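Local coordinates for catechol 1,2-dioxygenase (PDB 5VXT), which probably catalyses the intradiol cleavage of catechol to cis,cis-muconate with molecular oxygen, using an iron(III) ion that it holds beside the bound catechol, at residues D140-A145 with A172-F177; A145-I150 with L290-Y295; H151-G156 with E299-L304; E205-M210 with A286-K291; N256-P261 with P277-K282. One frame throughout, in Å; residues are numbered along the deposited sequence.

Contact 1 of 5, residues D140-A145 with A172-F177; sequences DADEGA and ANSHGF
Two Asx turns meet here, one in each of two loops at the surface of the dioxygenase domain, and the side chain that makes the first also binds the second loop. Asp-142 heads a type I turn running to Ala-145 and Asn-173 heads another running to Gly-176. Asp-142 reaches Ser-174 because its chi1 of -171° swings the carboxylate away from its own N. OD2 takes the backbone N-H of Ser-174 on its syn lone pair, Ser-174 N to Asp-142 OD2 being 2.9 Å. OD1 faces the hydroxyl of the same residue; the modelled separation from Ser-174 OG is very short, so its exact length is doubtful. OD1 also closes its own Asx turn, receiving Gly-144 N at 3.2 Å from above the carboxylate plane. Beside this polar grip the packing is light, with Ala-145 CB 4.0 Å from Ser-174 CB. The loop of 172-177 leads on to the iron ligand Tyr-178, although the side chain of Asn-173 lies about 11 Å from the iron. Asn-173 OD1 holds that loop in shape from within: His-175 N at 2.9 Å and Phe-177 N at 2.8 Å reach it from opposite faces of its amide plane.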
# COMPACT_ATOMS: atom_id res chain seq x y z
N ASP B 140 -32.67 11.16 8.16
CA ASP B 140 -32.36 11.26 9.58
C ASP B 140 -32.34 12.72 10.02
O ASP B 140 -31.89 13.59 9.27
CB ASP B 140 -31.01 10.61 9.89
CG ASP B 140 -30.96 9.14 9.51
OD1 ASP B 140 -32.05 8.54 9.39
OD2 ASP B 140 -29.85 8.59 9.33
N ALA B 141 -32.82 12.96 11.23
CA ALA B 141 -32.82 14.31 11.79
C ALA B 141 -31.40 14.83 11.91
O ALA B 141 -30.50 14.13 12.39
CB ALA B 141 -33.51 14.31 13.15
N ASP B 142 -31.20 16.08 11.47
CA ASP B 142 -29.90 16.75 11.56
C ASP B 142 -30.18 18.18 12.00
O ASP B 142 -30.47 19.06 11.18
CB ASP B 142 -29.16 16.70 10.23
CG ASP B 142 -27.73 17.21 10.32
OD1 ASP B 142 -27.35 17.74 11.39
OD2 ASP B 142 -26.99 17.08 9.32
N GLU B 143 -30.11 18.41 13.32
CA GLU B 143 -30.43 19.72 13.87
C GLU B 143 -29.52 20.81 13.33
O GLU B 143 -29.91 21.99 13.32
CB GLU B 143 -30.35 19.67 15.40
N GLY B 144 -28.33 20.45 12.87
CA GLY B 144 -27.34 21.43 12.48
C GLY B 144 -27.31 21.82 11.02
O GLY B 144 -26.43 22.59 10.62
N ALA B 145 -28.23 21.33 10.19
CA ALA B 145 -28.24 21.64 8.77
C ALA B 145 -29.63 22.10 8.36
O ALA B 145 -30.62 21.46 8.70
CB ALA B 145 -27.82 20.44 7.93
N ALA B 172 -22.57 14.74 2.60
CA ALA B 172 -22.37 14.57 4.03
C ALA B 172 -23.43 15.30 4.85
O ALA B 172 -24.19 16.13 4.34
CB ALA B 172 -20.99 15.08 4.43
N ASN B 173 -23.47 15.00 6.14
CA ASN B 173 -24.33 15.66 7.10
C ASN B 173 -23.61 16.87 7.68
O ASN B 173 -22.51 17.23 7.24
CB ASN B 173 -24.79 14.68 8.19
CG ASN B 173 -23.65 14.25 9.11
OD1 ASN B 173 -22.50 14.65 8.96
ND2 ASN B 173 -23.99 13.41 10.09
N SER B 174 -24.20 17.50 8.70
CA SER B 174 -23.64 18.72 9.27
C SER B 174 -22.37 18.48 10.06
O SER B 174 -21.72 19.45 10.46
CB SER B 174 -24.68 19.41 10.17
OG SER B 174 -25.06 18.59 11.26
N HIS B 175 -22.00 17.22 10.31
CA HIS B 175 -20.72 16.90 10.91
C HIS B 175 -19.71 16.42 9.87
O HIS B 175 -18.59 16.03 10.24
CB HIS B 175 -20.90 15.83 11.99
CG HIS B 175 -22.01 16.12 12.95
ND1 HIS B 175 -21.81 16.81 14.13
CD2 HIS B 175 -23.33 15.82 12.91
CE1 HIS B 175 -22.96 16.92 14.77
NE2 HIS B 175 -23.90 16.32 14.05
N GLY B 176 -20.08 16.46 8.59
CA GLY B 176 -19.18 16.04 7.53
C GLY B 176 -19.05 14.54 7.36
O GLY B 176 -18.05 14.08 6.81
N PHE B 177 -20.04 13.78 7.82
CA PHE B 177 -20.03 12.32 7.74
C PHE B 177 -21.08 11.83 6.75
O PHE B 177 -22.17 12.40 6.65
CB PHE B 177 -20.29 11.69 9.11
CG PHE B 177 -19.21 11.96 10.12
CD1 PHE B 177 -17.87 11.91 9.76
CD2 PHE B 177 -19.54 12.26 11.43
CE1 PHE B 177 -16.88 12.16 10.69
CE2 PHE B 177 -18.55 12.51 12.37
CZ PHE B 177 -17.22 12.47 12.00

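Contact 2 of 5, residues A145-I150 with L290-Y295; sequences AGPLVI and LKADAY
Lys-291 NZ donates to Ala-145 O at 2.7 Å, the one hydrogen bond between 145-150 and 290-295, and it arrives almost head-on to the carbonyl, with a C=O...N angle of 169°. The lysine side chain leaves its backbone with CG between N and the carbonyl carbon (chi1 65°) and is then fully extended, which carries the ammonium group back to the residues just ahead of strand 147-155. On the way Lys-291 CE passes Pro-147 CD at 4.2 Å.

Pro-147 is the hub of the apolar part. Pro-147 CG rests against Tyr-295 CB at 3.7 Å and lies close to the carbonyl oxygen of Ala-294, while Ala-292 CB and Leu-290 CB border the same pyrrolidine ring. The proline and tyrosine side chains meet at about a right angle.

Two residues farther along the strand, Val-149 turns CG2 to both Leu-290 and Tyr-295. Val-149 CG2 approaches the phenol ring obliquely, 3.7 Å from Tyr-295 CE1, and meets Leu-290 CD1 at 3.8 Å. That same leucine methyl sits 3.6 Å above one face of the tyrosine ring, toward its rim, so the three side chains close into a small apolar cluster.

The loop 290-294 thus folds over the beginning of strand 147-155 before the chain enters strand 295-303 beside it. Backbone bonds from Pro-147 and Val-149 to Gln-296 start the pairing of these two strands, and on its other flank strand 147-155 pairs with strand 203-209.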
# COMPACT_ATOMS: atom_id res chain seq x y z
N ALA B 145 -28.23 21.33 10.19
CA ALA B 145 -28.24 21.64 8.77
C ALA B 145 -29.63 22.10 8.36
O ALA B 145 -30.62 21.46 8.70
CB ALA B 145 -27.82 20.44 7.93
N GLY B 146 -29.69 23.21 7.62
CA GLY B 146 -30.94 23.69 7.08
C GLY B 146 -31.30 22.97 5.80
O GLY B 146 -30.48 22.26 5.20
N PRO B 147 -32.54 23.15 5.36
CA PRO B 147 -33.00 22.45 4.16
C PRO B 147 -32.40 23.04 2.89
O PRO B 147 -32.21 24.25 2.77
CB PRO B 147 -34.52 22.64 4.20
CG PRO B 147 -34.72 23.90 4.98
CD PRO B 147 -33.61 23.95 6.00
N LEU B 148 -32.12 22.15 1.93
CA LEU B 148 -31.50 22.51 0.67
C LEU B 148 -32.24 21.82 -0.47
O LEU B 148 -32.45 20.60 -0.42
CB LEU B 148 -30.01 22.11 0.64
CG LEU B 148 -29.28 22.25 -0.69
CD1 LEU B 148 -29.01 23.70 -1.03
CD2 LEU B 148 -27.98 21.46 -0.66
N VAL B 149 -32.62 22.58 -1.49
CA VAL B 149 -33.25 22.03 -2.69
C VAL B 149 -32.27 22.16 -3.85
O VAL B 149 -31.81 23.27 -4.17
CB VAL B 149 -34.58 22.72 -3.03
CG1 VAL B 149 -35.06 22.24 -4.38
CG2 VAL B 149 -35.60 22.41 -1.96
N ILE B 150 -31.94 21.03 -4.48
CA ILE B 150 -31.11 21.00 -5.68
C ILE B 150 -32.00 20.55 -6.83
O ILE B 150 -32.65 19.51 -6.75
CB ILE B 150 -29.91 20.05 -5.53
CG1 ILE B 150 -29.18 20.32 -4.22
CG2 ILE B 150 -28.99 20.21 -6.72
CD1 ILE B 150 -28.11 19.28 -3.91
N LEU B 290 -40.42 20.35 3.31
CA LEU B 290 -39.22 20.78 4.00
C LEU B 290 -39.52 21.14 5.45
O LEU B 290 -40.65 21.51 5.80
CB LEU B 290 -38.59 21.98 3.29
CG LEU B 290 -38.31 21.78 1.80
CD1 LEU B 290 -37.59 22.98 1.21
CD2 LEU B 290 -37.53 20.49 1.57
N LYS B 291 -38.50 21.02 6.30
CA LYS B 291 -38.66 21.19 7.74
C LYS B 291 -38.73 22.64 8.18
O LYS B 291 -38.88 22.90 9.38
CB LYS B 291 -37.53 20.47 8.48
CG LYS B 291 -36.14 21.05 8.25
CD LYS B 291 -35.13 20.40 9.18
CE LYS B 291 -33.74 20.98 9.00
NZ LYS B 291 -32.74 20.30 9.87
N ALA B 292 -38.63 23.60 7.26
CA ALA B 292 -38.63 25.01 7.61
C ALA B 292 -39.04 25.82 6.39
O ALA B 292 -38.85 25.38 5.25
CB ALA B 292 -37.26 25.46 8.13
N ASP B 293 -39.60 27.01 6.64
CA ASP B 293 -40.12 27.82 5.54
C ASP B 293 -39.00 28.37 4.66
O ASP B 293 -39.06 28.27 3.43
CB ASP B 293 -40.97 28.97 6.09
CG ASP B 293 -41.47 29.88 5.00
OD1 ASP B 293 -42.11 29.38 4.05
OD2 ASP B 293 -41.21 31.10 5.08
N ALA B 294 -37.98 28.96 5.28
CA ALA B 294 -36.83 29.44 4.53
C ALA B 294 -35.91 28.28 4.17
O ALA B 294 -35.65 27.40 5.00
CB ALA B 294 -36.06 30.49 5.33
N TYR B 295 -35.42 28.27 2.93
CA TYR B 295 -34.53 27.21 2.49
C TYR B 295 -33.59 27.74 1.42
O TYR B 295 -33.87 28.75 0.77
CB TYR B 295 -35.28 25.98 1.97
CG TYR B 295 -36.04 26.20 0.68
CD1 TYR B 295 -35.48 25.89 -0.56
CD2 TYR B 295 -37.34 26.70 0.69
CE1 TYR B 295 -36.18 26.08 -1.74
CE2 TYR B 295 -38.05 26.89 -0.48
CZ TYR B 295 -37.47 26.58 -1.69
OH TYR B 295 -38.19 26.78 -2.85

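Contact 3 of 5, residues H151-G156 with E299-L304; sequences HGTVTG and EFNFVL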
# COMPACT_ATOMS: atom_id res chain seq x y z
N HIS B 151 -32.03 21.35 -7.90
CA HIS B 151 -32.92 21.06 -9.01
C HIS B 151 -32.28 21.50 -10.31
O HIS B 151 -31.49 22.45 -10.34
CB HIS B 151 -34.28 21.76 -8.84
CG HIS B 151 -34.18 23.25 -8.82
ND1 HIS B 151 -34.44 24.04 -9.92
CD2 HIS B 151 -33.85 24.11 -7.82
CE1 HIS B 151 -34.28 25.31 -9.61
NE2 HIS B 151 -33.92 25.38 -8.34
N GLY B 152 -32.63 20.82 -11.38
CA GLY B 152 -32.22 21.26 -12.69
C GLY B 152 -32.72 20.31 -13.75
O GLY B 152 -33.60 19.48 -13.50
N THR B 153 -32.13 20.43 -14.94
CA THR B 153 -32.48 19.57 -16.05
C THR B 153 -31.24 18.84 -16.56
O THR B 153 -30.12 19.36 -16.50
CB THR B 153 -33.08 20.36 -17.21
OG1 THR B 153 -32.06 21.18 -17.80
CG2 THR B 153 -34.21 21.25 -16.72
N VAL B 154 -31.48 17.63 -17.03
CA VAL B 154 -30.48 16.83 -17.74
C VAL B 154 -30.72 17.04 -19.23
O VAL B 154 -31.79 16.69 -19.75
CB VAL B 154 -30.59 15.35 -17.36
CG1 VAL B 154 -29.61 14.51 -18.20
CG2 VAL B 154 -30.37 15.18 -15.87
N THR B 155 -29.74 17.62 -19.91
CA THR B 155 -29.80 17.81 -21.34
C THR B 155 -28.59 17.16 -22.00
O THR B 155 -27.57 16.89 -21.36
CB THR B 155 -29.84 19.29 -21.72
OG1 THR B 155 -29.55 19.42 -23.11
CG2 THR B 155 -28.80 20.05 -20.95
N GLY B 156 -28.71 16.93 -23.31
CA GLY B 156 -27.57 16.60 -24.13
C GLY B 156 -26.87 17.86 -24.62
O GLY B 156 -27.24 18.98 -24.29
N GLU B 299 -29.84 25.80 -8.40
CA GLU B 299 -30.19 25.35 -9.74
C GLU B 299 -28.91 24.87 -10.42
O GLU B 299 -27.93 25.61 -10.53
CB GLU B 299 -30.87 26.45 -10.56
CG GLU B 299 -31.13 26.03 -12.00
CD GLU B 299 -32.04 26.98 -12.76
OE1 GLU B 299 -32.76 27.77 -12.12
OE2 GLU B 299 -32.05 26.92 -14.01
N PHE B 300 -28.91 23.62 -10.85
CA PHE B 300 -27.73 23.07 -11.51
C PHE B 300 -28.17 22.08 -12.57
O PHE B 300 -28.83 21.08 -12.26
CB PHE B 300 -26.80 22.39 -10.50
CG PHE B 300 -25.45 22.11 -11.05
CD1 PHE B 300 -24.49 23.11 -11.14
CD2 PHE B 300 -25.13 20.84 -11.50
CE1 PHE B 300 -23.24 22.84 -11.64
CE2 PHE B 300 -23.88 20.58 -12.02
CZ PHE B 300 -22.94 21.58 -12.09
N ASN B 301 -27.81 22.36 -13.81
CA ASN B 301 -28.15 21.51 -14.93
C ASN B 301 -26.96 20.62 -15.27
O ASN B 301 -25.80 20.99 -15.05
CB ASN B 301 -28.54 22.35 -16.14
CG ASN B 301 -29.73 23.23 -15.85
OD1 ASN B 301 -30.68 22.82 -15.18
ND2 ASN B 301 -29.68 24.47 -16.34
N PHE B 302 -27.26 19.45 -15.81
CA PHE B 302 -26.23 18.52 -16.26
C PHE B 302 -26.29 18.46 -17.78
O PHE B 302 -27.33 18.10 -18.35
CB PHE B 302 -26.42 17.13 -15.66
CG PHE B 302 -26.37 17.10 -14.16
CD1 PHE B 302 -25.15 17.05 -13.50
CD2 PHE B 302 -27.52 17.10 -13.41
CE1 PHE B 302 -25.09 17.01 -12.12
CE2 PHE B 302 -27.48 17.06 -12.03
CZ PHE B 302 -26.26 17.01 -11.39
N VAL B 303 -25.20 18.83 -18.43
CA VAL B 303 -25.07 18.72 -19.88
C VAL B 303 -24.18 17.53 -20.16
O VAL B 303 -22.99 17.54 -19.81
CB VAL B 303 -24.51 20.00 -20.52
CG1 VAL B 303 -24.34 19.80 -22.02
CG2 VAL B 303 -25.43 21.19 -20.25
N LEU B 304 -24.74 16.50 -20.78
CA LEU B 304 -24.07 15.23 -21.01
C LEU B 304 -23.40 15.21 -22.38
O LEU B 304 -23.74 15.99 -23.27
CB LEU B 304 -25.08 14.08 -20.92
CG LEU B 304 -26.06 14.01 -19.74
CD1 LEU B 304 -26.82 12.69 -19.80
CD2 LEU B 304 -25.32 14.13 -18.41
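The imidazole of His-151 has the backbone of Glu-299 over one face: Glu-299 CA stands 4.1 Å from the ring centroid, a CH-pi contact only 17° off the normal. Glu-299 CB comes within 3.7 Å of His-151 CE1, and the glutamate carboxylate is turned 48° from the ring. The polar end of the histidine is directed elsewhere, NE2 being hydrogen-bonded to Asp-297. The Phe-302 ring receives Phe-300 CD2 on one face and Val-154 CG2 obliquely, while Phe-241 meets it edge-to-face.

Backbone bonds join the segments as neighbouring parallel strands of the dioxygenase beta sandwich. Phe-300 N bonds to His-151 O, Phe-302 N bonds to Thr-153 O, and farther on Thr-155 is straddled, its N bound to Phe-302 O and its O receiving Leu-304 N. Between the first two bonds one rung departs from the regular pattern: Thr-153 N is 4.3 Å from Phe-300 O, which is hydrogen-bonded to Tyr-204 OH instead. Asn-301 OD1 takes the place of Phe-300 O as the acceptor for Thr-153 N, at 2.8 Å and with the donor tilted 26° from the amide plane, and accepts a weak bond from Thr-153 OG1. Gly-152 CA lies 3.3 Å from that Asn-301 OD1.

On the face with Phe-302, Val-154 CG1 packs on Leu-304 CD1 at 3.7 Å. On the face with His-151, Thr-155 CG2 and Val-303 CG2 lie side by side, 3.6 Å apart.

Contact 4 of 5, residues E205-M210 with A286-K291; sequences EFRTLM and AALGLK
Leu-288 comes just after the 3-10 residues 286-287, inside the turn closed by Gly-289 N on Ala-286 O, and it lies against the guanidinium group of Arg-207. Leu-288 CD2 stands 3.6 Å above one face of that group, displaced toward the rim, and Leu-288 CB sits 3.7 Å from Arg-207 NH1. The two side chains cross at about a right angle. Leu-288 O accepts a weak bond from Arg-207 NH1 at 3.0 Å, with an N-H...O angle of only 122°, so the apolar cover and the carbonyl act together on one end of the arginine.

What fixes the guanidinium plane is a salt bridge within the strand. Arg-207 turns its NE side to Glu-205 and places both NE and NH2 on the single oxygen OE2, the NE bond being 3.0 Å. OE2 lies nearly in the guanidinium plane, yet both nitrogens meet it from the same face of the carboxylate, well above its plane. The arginine chain is extended from CG to NE, which carries the charged group out to Leu-288.

Leu-290 continues the cover at the base of the arginine, its CD2 4.0 Å from Arg-207 CB. Lys-291 then passes across the end of Leu-209, with CE 3.7 Å from Leu-209 CD2, while its ammonium group goes on to Ala-145 O.

The loop 286-291, between strands 280-282 and 295-303, therefore lies along one face of strand 203-209, which pairs with strand 147-155 on one flank and strand 134-136 on the other. The Phe-206 side chain packs on Val-167 and Cys-169 of strand 166-170 in the other sheet.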
# COMPACT_ATOMS: atom_id res chain seq x y z
N GLU B 205 -34.83 16.56 -9.17
CA GLU B 205 -34.87 17.41 -7.98
C GLU B 205 -34.54 16.60 -6.75
O GLU B 205 -35.06 15.50 -6.56
CB GLU B 205 -36.24 18.07 -7.82
CG GLU B 205 -36.31 19.04 -6.67
CD GLU B 205 -37.58 19.87 -6.70
OE1 GLU B 205 -38.25 19.87 -7.75
OE2 GLU B 205 -37.91 20.50 -5.67
N PHE B 206 -33.65 17.14 -5.91
CA PHE B 206 -33.31 16.54 -4.63
C PHE B 206 -33.67 17.52 -3.52
O PHE B 206 -33.35 18.71 -3.60
CB PHE B 206 -31.81 16.18 -4.55
CG PHE B 206 -31.41 15.12 -5.53
CD1 PHE B 206 -31.64 13.78 -5.25
CD2 PHE B 206 -30.79 15.46 -6.72
CE1 PHE B 206 -31.26 12.80 -6.15
CE2 PHE B 206 -30.41 14.48 -7.62
CZ PHE B 206 -30.65 13.15 -7.34
N ARG B 207 -34.36 17.02 -2.51
CA ARG B 207 -34.69 17.78 -1.32
C ARG B 207 -33.94 17.17 -0.15
O ARG B 207 -34.10 15.97 0.14
CB ARG B 207 -36.20 17.81 -1.09
CG ARG B 207 -36.90 18.47 -2.26
CD ARG B 207 -38.41 18.42 -2.15
NE ARG B 207 -39.03 18.94 -3.37
CZ ARG B 207 -40.33 18.90 -3.61
NH1 ARG B 207 -41.16 18.38 -2.72
NH2 ARG B 207 -40.81 19.39 -4.75
N THR B 208 -33.10 17.97 0.50
CA THR B 208 -32.11 17.43 1.41
C THR B 208 -31.73 18.53 2.38
O THR B 208 -32.48 19.50 2.56
CB THR B 208 -30.91 16.87 0.61
OG1 THR B 208 -29.92 16.37 1.51
CG2 THR B 208 -30.29 17.95 -0.27
N LEU B 209 -30.58 18.39 3.02
CA LEU B 209 -30.05 19.38 3.94
C LEU B 209 -28.63 19.76 3.51
O LEU B 209 -27.95 19.02 2.79
CB LEU B 209 -30.05 18.86 5.39
CG LEU B 209 -31.37 18.32 5.93
CD1 LEU B 209 -31.19 17.70 7.31
CD2 LEU B 209 -32.45 19.41 5.96
N MET B 210 -28.20 20.94 3.95
CA MET B 210 -26.94 21.50 3.50
C MET B 210 -25.75 20.74 4.09
O MET B 210 -25.64 20.64 5.32
CB MET B 210 -26.88 22.98 3.89
CG MET B 210 -25.55 23.65 3.62
SD MET B 210 -25.30 23.93 1.86
CE MET B 210 -26.74 24.92 1.51
N ALA B 286 -42.43 24.56 3.54
CA ALA B 286 -43.38 23.59 4.08
C ALA B 286 -44.20 22.94 2.97
O ALA B 286 -44.45 21.73 3.01
CB ALA B 286 -44.30 24.27 5.10
N ALA B 287 -44.59 23.72 1.96
CA ALA B 287 -45.33 23.18 0.83
C ALA B 287 -44.55 22.11 0.07
O ALA B 287 -45.16 21.37 -0.72
CB ALA B 287 -45.72 24.32 -0.12
N LEU B 288 -43.24 22.01 0.28
CA LEU B 288 -42.41 21.01 -0.37
C LEU B 288 -42.00 19.89 0.58
O LEU B 288 -41.10 19.10 0.24
CB LEU B 288 -41.15 21.66 -0.96
CG LEU B 288 -41.28 22.48 -2.25
CD1 LEU B 288 -41.84 23.84 -1.96
CD2 LEU B 288 -39.93 22.59 -2.94
N GLY B 289 -42.62 19.79 1.75
CA GLY B 289 -42.22 18.81 2.74
C GLY B 289 -40.97 19.15 3.50
O GLY B 289 -40.48 18.31 4.27
N LEU B 290 -40.42 20.35 3.31
CA LEU B 290 -39.22 20.78 4.00
C LEU B 290 -39.52 21.14 5.45
O LEU B 290 -40.65 21.51 5.80
CB LEU B 290 -38.59 21.98 3.29
CG LEU B 290 -38.31 21.78 1.80
CD1 LEU B 290 -37.59 22.98 1.21
CD2 LEU B 290 -37.53 20.49 1.57
N LYS B 291 -38.50 21.02 6.30
CA LYS B 291 -38.66 21.19 7.74
C LYS B 291 -38.73 22.64 8.18
O LYS B 291 -38.88 22.90 9.38
CB LYS B 291 -37.53 20.47 8.48
CG LYS B 291 -36.14 21.05 8.25
CD LYS B 291 -35.13 20.40 9.18
CE LYS B 291 -33.74 20.98 9.00
NZ LYS B 291 -32.74 20.30 9.87

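Contact 5 of 5, residues N256-P261 with P277-K282; sequences NIEGDP and PPVTAK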
# COMPACT_ATOMS: atom_id res chain seq x y z
N ASN B 256 -19.45 22.43 -5.54
CA ASN B 256 -19.08 22.96 -4.24
C ASN B 256 -20.13 23.97 -3.79
O ASN B 256 -20.73 24.66 -4.62
CB ASN B 256 -17.71 23.63 -4.29
CG ASN B 256 -16.55 22.64 -4.17
OD1 ASN B 256 -16.68 21.58 -3.56
ND2 ASN B 256 -15.41 23.00 -4.74
N ILE B 257 -20.34 24.03 -2.48
CA ILE B 257 -21.23 25.05 -1.92
C ILE B 257 -20.58 26.42 -2.04
O ILE B 257 -19.44 26.62 -1.60
CB ILE B 257 -21.58 24.74 -0.46
CG1 ILE B 257 -22.29 23.39 -0.35
CG2 ILE B 257 -22.42 25.89 0.15
CD1 ILE B 257 -23.53 23.29 -1.23
N GLU B 258 -21.29 27.36 -2.65
CA GLU B 258 -20.76 28.70 -2.87
C GLU B 258 -20.28 29.31 -1.56
O GLU B 258 -20.96 29.25 -0.53
CB GLU B 258 -21.83 29.57 -3.52
CG GLU B 258 -21.70 31.05 -3.27
CD GLU B 258 -22.69 31.86 -4.09
OE1 GLU B 258 -22.24 32.71 -4.89
OE2 GLU B 258 -23.92 31.66 -3.94
N GLY B 259 -19.07 29.89 -1.59
CA GLY B 259 -18.58 30.66 -0.47
C GLY B 259 -17.79 29.90 0.56
O GLY B 259 -17.31 30.51 1.53
N ASP B 260 -17.62 28.59 0.41
CA ASP B 260 -16.83 27.83 1.36
C ASP B 260 -15.38 28.28 1.30
O ASP B 260 -14.80 28.34 0.21
CB ASP B 260 -16.95 26.33 1.06
CG ASP B 260 -16.42 25.47 2.19
OD1 ASP B 260 -15.20 25.56 2.50
OD2 ASP B 260 -17.22 24.70 2.78
N PRO B 261 -14.76 28.62 2.44
CA PRO B 261 -13.38 29.14 2.38
C PRO B 261 -12.35 28.12 1.91
O PRO B 261 -11.23 28.51 1.57
CB PRO B 261 -13.11 29.58 3.83
CG PRO B 261 -14.04 28.77 4.65
CD PRO B 261 -15.27 28.54 3.81
N PRO B 277 -21.93 26.64 -8.33
CA PRO B 277 -23.16 27.35 -8.73
C PRO B 277 -23.66 28.25 -7.61
O PRO B 277 -23.43 27.97 -6.42
CB PRO B 277 -24.15 26.22 -9.03
CG PRO B 277 -23.61 25.00 -8.35
CD PRO B 277 -22.21 25.28 -7.84
N PRO B 278 -24.32 29.35 -7.96
CA PRO B 278 -24.94 30.21 -6.93
C PRO B 278 -25.98 29.46 -6.12
O PRO B 278 -26.67 28.57 -6.61
CB PRO B 278 -25.58 31.33 -7.76
CG PRO B 278 -24.77 31.39 -9.00
CD PRO B 278 -24.34 29.98 -9.29
N VAL B 279 -26.07 29.85 -4.85
CA VAL B 279 -27.11 29.38 -3.94
C VAL B 279 -28.07 30.54 -3.68
O VAL B 279 -27.64 31.69 -3.49
CB VAL B 279 -26.52 28.86 -2.61
CG1 VAL B 279 -27.59 28.23 -1.75
CG2 VAL B 279 -25.37 27.87 -2.88
N THR B 280 -29.38 30.25 -3.69
CA THR B 280 -30.44 31.24 -3.51
C THR B 280 -31.23 30.94 -2.24
O THR B 280 -31.51 29.78 -1.93
CB THR B 280 -31.41 31.24 -4.72
OG1 THR B 280 -30.80 31.89 -5.84
CG2 THR B 280 -32.69 31.96 -4.39
N ALA B 281 -31.59 32.00 -1.50
CA ALA B 281 -32.56 31.89 -0.41
C ALA B 281 -33.98 31.96 -0.94
O ALA B 281 -34.31 32.81 -1.77
CB ALA B 281 -32.35 33.02 0.60
N LYS B 282 -34.84 31.07 -0.44
CA LYS B 282 -36.22 30.99 -0.90
C LYS B 282 -37.14 30.67 0.28
O LYS B 282 -36.68 30.28 1.36
CB LYS B 282 -36.39 29.94 -2.01
CG LYS B 282 -35.82 30.39 -3.35
CD LYS B 282 -36.13 29.41 -4.46
CE LYS B 282 -35.82 30.03 -5.82
NZ LYS B 282 -36.29 29.18 -6.96
O HOH W 1 -23.04 26.16 -4.53
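Strand 251-256 leads into a type II turn from Ile-257 to Asp-260, and the approach to strand 280-282 runs past it through two successive prolines, with Glu-258 and Pro-278 nearest in the backbone, CA to CA 6.0 Å. Pro-277 and Pro-278 have no N-H to offer, and no hydrogen bond runs directly from one main chain to the other. A water bridges them instead: it donates to Asn-256 O and, at 2.6 Å, to Pro-277 O, and accepts from Glu-258 N at 2.8 Å.

Glu-258 supplies the direct polar link. Its chain is extended beyond CG, and Glu-258 OE2 receives Val-279 N at 3.0 Å in an almost straight bond, the N-H...O angle being 174°; the donor lies above the carboxylate plane. Nearer the backbone, Glu-258 CB packs on Val-279 CG2 at 4.0 Å. At the other end, Pro-277 CD lies 3.6 Å from Asn-256 O.

The contact joins the edge strand 251-256 of one sheet to the strand that edges the other. Strand 280-282 pairs with 295-303, whose Gln-296 and Ile-298 touch Val-279, and Pro-277 packs on Phe-300 of the same strand.

How the contacts relate
Contact 3 is the strand pairing of the group, bound mainly by backbone hydrogen bonds, whereas the other four rely on side chains and loops. Contacts 2 and 4 lie with centres about 5 Å apart and share Leu-290 and Lys-291, so one loop serves two adjacent strands, 147-155 and 203-209: mostly apolar packing in the first, a covered arginine in the second. Contact 1 is a surface contact dominated by a carboxylate and joins contact 2 through Ala-145. Contact 5, partly buried like contacts 2, 3 and 4, is linked by a glutamate and a bridging water beside two prolines; its Pro-277 touches Phe-300 of contact 3, and its Ile-257 touches Met-210 of contact 4.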